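Local coordinates for protein putative gamma-hydroxymuconic semialdehyde dehydrogenase (Pseudomonas, PDB 4GO3) that probably oxidises an aldehyde, perhaps gamma-hydroxymuconic semialdehyde, with NAD(P)+ as cosubstrate, at residues N3-D8 against V12-G17. The protein carries 2 engineered substitutions. Sequence-based numbering, arbitrary orientation.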
loop_
_atom_site.group_PDB
_atom_site.type_symbol
_atom_site.label_atom_id
_atom_site.label_comp_id
_atom_site.label_asym_id
_atom_site.label_seq_id
_atom_site.Cartn_x
_atom_site.Cartn_y
_atom_site.Cartn_z
ATOM N N ASN A 3 7.768 -13.931 30.184
ATOM C CA ASN A 3 9.069 -13.700 29.572
ATOM C C ASN A 3 9.360 -14.688 28.482
ATOM O O ASN A 3 10.494 -14.877 28.075
ATOM C CB ASN A 3 10.181 -13.732 30.630
ATOM C CG ASN A 3 10.432 -15.113 31.203
ATOM O OD1 ASN A 3 9.524 -15.819 31.594
ATOM N ND2 ASN A 3 11.683 -15.477 31.285
ATOM N N GLN A 4 8.302 -15.318 28.014
ATOM C CA GLN A 4 8.401 -16.336 27.018
ATOM C C GLN A 4 7.665 -15.879 25.775
ATOM O O GLN A 4 7.069 -14.829 25.759
ATOM C CB GLN A 4 7.807 -17.621 27.571
ATOM C CG GLN A 4 8.712 -18.319 28.555
ATOM C CD GLN A 4 8.001 -19.292 29.455
ATOM O OE1 GLN A 4 7.031 -18.952 30.104
ATOM N NE2 GLN A 4 8.501 -20.502 29.518
ATOM N N LEU A 5 7.711 -16.661 24.717
ATOM C CA LEU A 5 6.996 -16.267 23.540
ATOM C C LEU A 5 5.580 -16.659 23.769
ATOM O O LEU A 5 5.315 -17.538 24.551
ATOM C CB LEU A 5 7.535 -17.011 22.339
ATOM C CG LEU A 5 9.039 -17.073 22.218
ATOM C CD1 LEU A 5 9.354 -18.133 21.236
ATOM C CD2 LEU A 5 9.559 -15.731 21.772
ATOM N N TYR A 6 4.656 -15.998 23.095
ATOM C CA TYR A 6 3.274 -16.400 23.189
ATOM C C TYR A 6 2.862 -16.930 21.852
ATOM O O TYR A 6 2.747 -16.193 20.903
ATOM C CB TYR A 6 2.368 -15.256 23.608
ATOM C CG TYR A 6 1.080 -15.723 24.240
ATOM C CD1 TYR A 6 1.055 -16.204 25.530
ATOM C CD2 TYR A 6 -0.099 -15.699 23.548
ATOM C CE1 TYR A 6 -0.099 -16.635 26.107
ATOM C CE2 TYR A 6 -1.251 -16.132 24.122
ATOM C CZ TYR A 6 -1.244 -16.599 25.403
ATOM O OH TYR A 6 -2.396 -17.028 25.984
ATOM N N ILE A 7 2.659 -18.233 21.790
ATOM C CA ILE A 7 2.285 -18.884 20.563
ATOM C C ILE A 7 1.213 -19.931 20.784
ATOM O O ILE A 7 1.388 -20.875 21.521
ATOM C CB ILE A 7 3.502 -19.494 19.866
ATOM C CG1 ILE A 7 4.392 -18.384 19.320
ATOM C CG2 ILE A 7 3.066 -20.375 18.740
ATOM C CD1 ILE A 7 5.821 -18.736 19.220
ATOM N N ASP A 8 0.087 -19.736 20.135
ATOM C CA ASP A 8 -0.993 -20.698 20.168
ATOM C C ASP A 8 -1.506 -20.788 21.543
ATOM O O ASP A 8 -1.802 -21.861 22.035
ATOM C CB ASP A 8 -0.548 -22.077 19.728
ATOM C CG ASP A 8 -1.546 -22.743 18.844
ATOM O OD1 ASP A 8 -2.525 -22.094 18.498
ATOM O OD2 ASP A 8 -1.350 -23.907 18.489
ATOM N N VAL A 12 5.952 -19.950 25.809
ATOM C CA VAL A 12 6.898 -21.000 25.537
ATOM C C VAL A 12 8.200 -20.371 25.183
ATOM O O VAL A 12 8.239 -19.263 24.693
ATOM C CB VAL A 12 6.471 -21.851 24.345
ATOM C CG1 VAL A 12 5.151 -22.510 24.616
ATOM C CG2 VAL A 12 6.419 -21.021 23.098
ATOM N N ASP A 13 9.269 -21.099 25.434
ATOM C CA ASP A 13 10.595 -20.628 25.152
ATOM C C ASP A 13 10.857 -20.840 23.683
ATOM O O ASP A 13 10.145 -21.573 23.039
ATOM C CB ASP A 13 11.595 -21.377 26.033
ATOM C CG ASP A 13 11.256 -21.271 27.536
ATOM O OD1 ASP A 13 11.641 -20.277 28.188
ATOM O OD2 ASP A 13 10.603 -22.183 28.080
ATOM N N ALA A 14 11.873 -20.158 23.195
ATOM C CA ALA A 14 12.233 -20.216 21.811
ATOM C C ALA A 14 12.619 -21.625 21.468
ATOM O O ALA A 14 13.151 -22.348 22.283
ATOM C CB ALA A 14 13.360 -19.304 21.558
ATOM N N VAL A 15 12.359 -22.040 20.252
ATOM C CA VAL A 15 12.720 -23.387 19.910
ATOM C C VAL A 15 14.155 -23.614 20.307
ATOM O O VAL A 15 14.455 -24.497 21.086
ATOM C CB VAL A 15 12.499 -23.675 18.430
ATOM C CG1 VAL A 15 13.351 -22.796 17.601
ATOM C CG2 VAL A 15 12.793 -25.105 18.121
ATOM N N ALA A 16 15.045 -22.790 19.785
ATOM C CA ALA A 16 16.474 -22.990 20.025
ATOM C C ALA A 16 16.829 -22.596 21.433
ATOM O O ALA A 16 17.984 -22.692 21.847
ATOM C CB ALA A 16 17.332 -22.223 19.033
ATOM N N GLY A 17 15.832 -22.151 22.179
ATOM C CA GLY A 17 16.057 -21.748 23.558
ATOM C C GLY A 17 16.892 -20.478 23.676
ATOM O O GLY A 17 17.384 -20.157 24.761
#
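L5 and V12 face each other as an antiparallel hydrogen-bonded pair: L5 N lies 2.7 Å from V12 O, V12 N lies 2.8 Å from L5 O, and both N-H...O angles are close to 150°. The pair sends L5 and V12 to the same face of the two-stranded ribbon, where L5 CB and V12 CG2 meet at 4.2 Å. The L5 side chain continues past V12 into the loop that follows the second strand: its CG is turned away from its own carbonyl carbon (chi1 -46°), and CD1 reaches to within 3.6 Å of A14 CA. D41 of helix 39-57, A35, A37 and P202 also touch L5, in keeping with its burial.

Beyond the ribbon's backbone bonds, Q4 extends its chain past CG until NE2 hydrogen-bonds D13 OD2 at 3.1 Å. The acceptor lies almost within the amide plane, whereas the amide nitrogen approaches from above the carboxylate, 48° out of its plane. A weaker bond runs from Q4 NE2 to D13 OD1. Because D13 is exposed and poorly ordered, this link is less certain than the backbone pair.

After D13, A14-G17 form a type I beta turn, closed by G17 N to A14 O at 2.7 Å. Together, strands 5-6 and 11-12 form a short beta hairpin near the N-terminus, with L5 turned inward against helix 39-57.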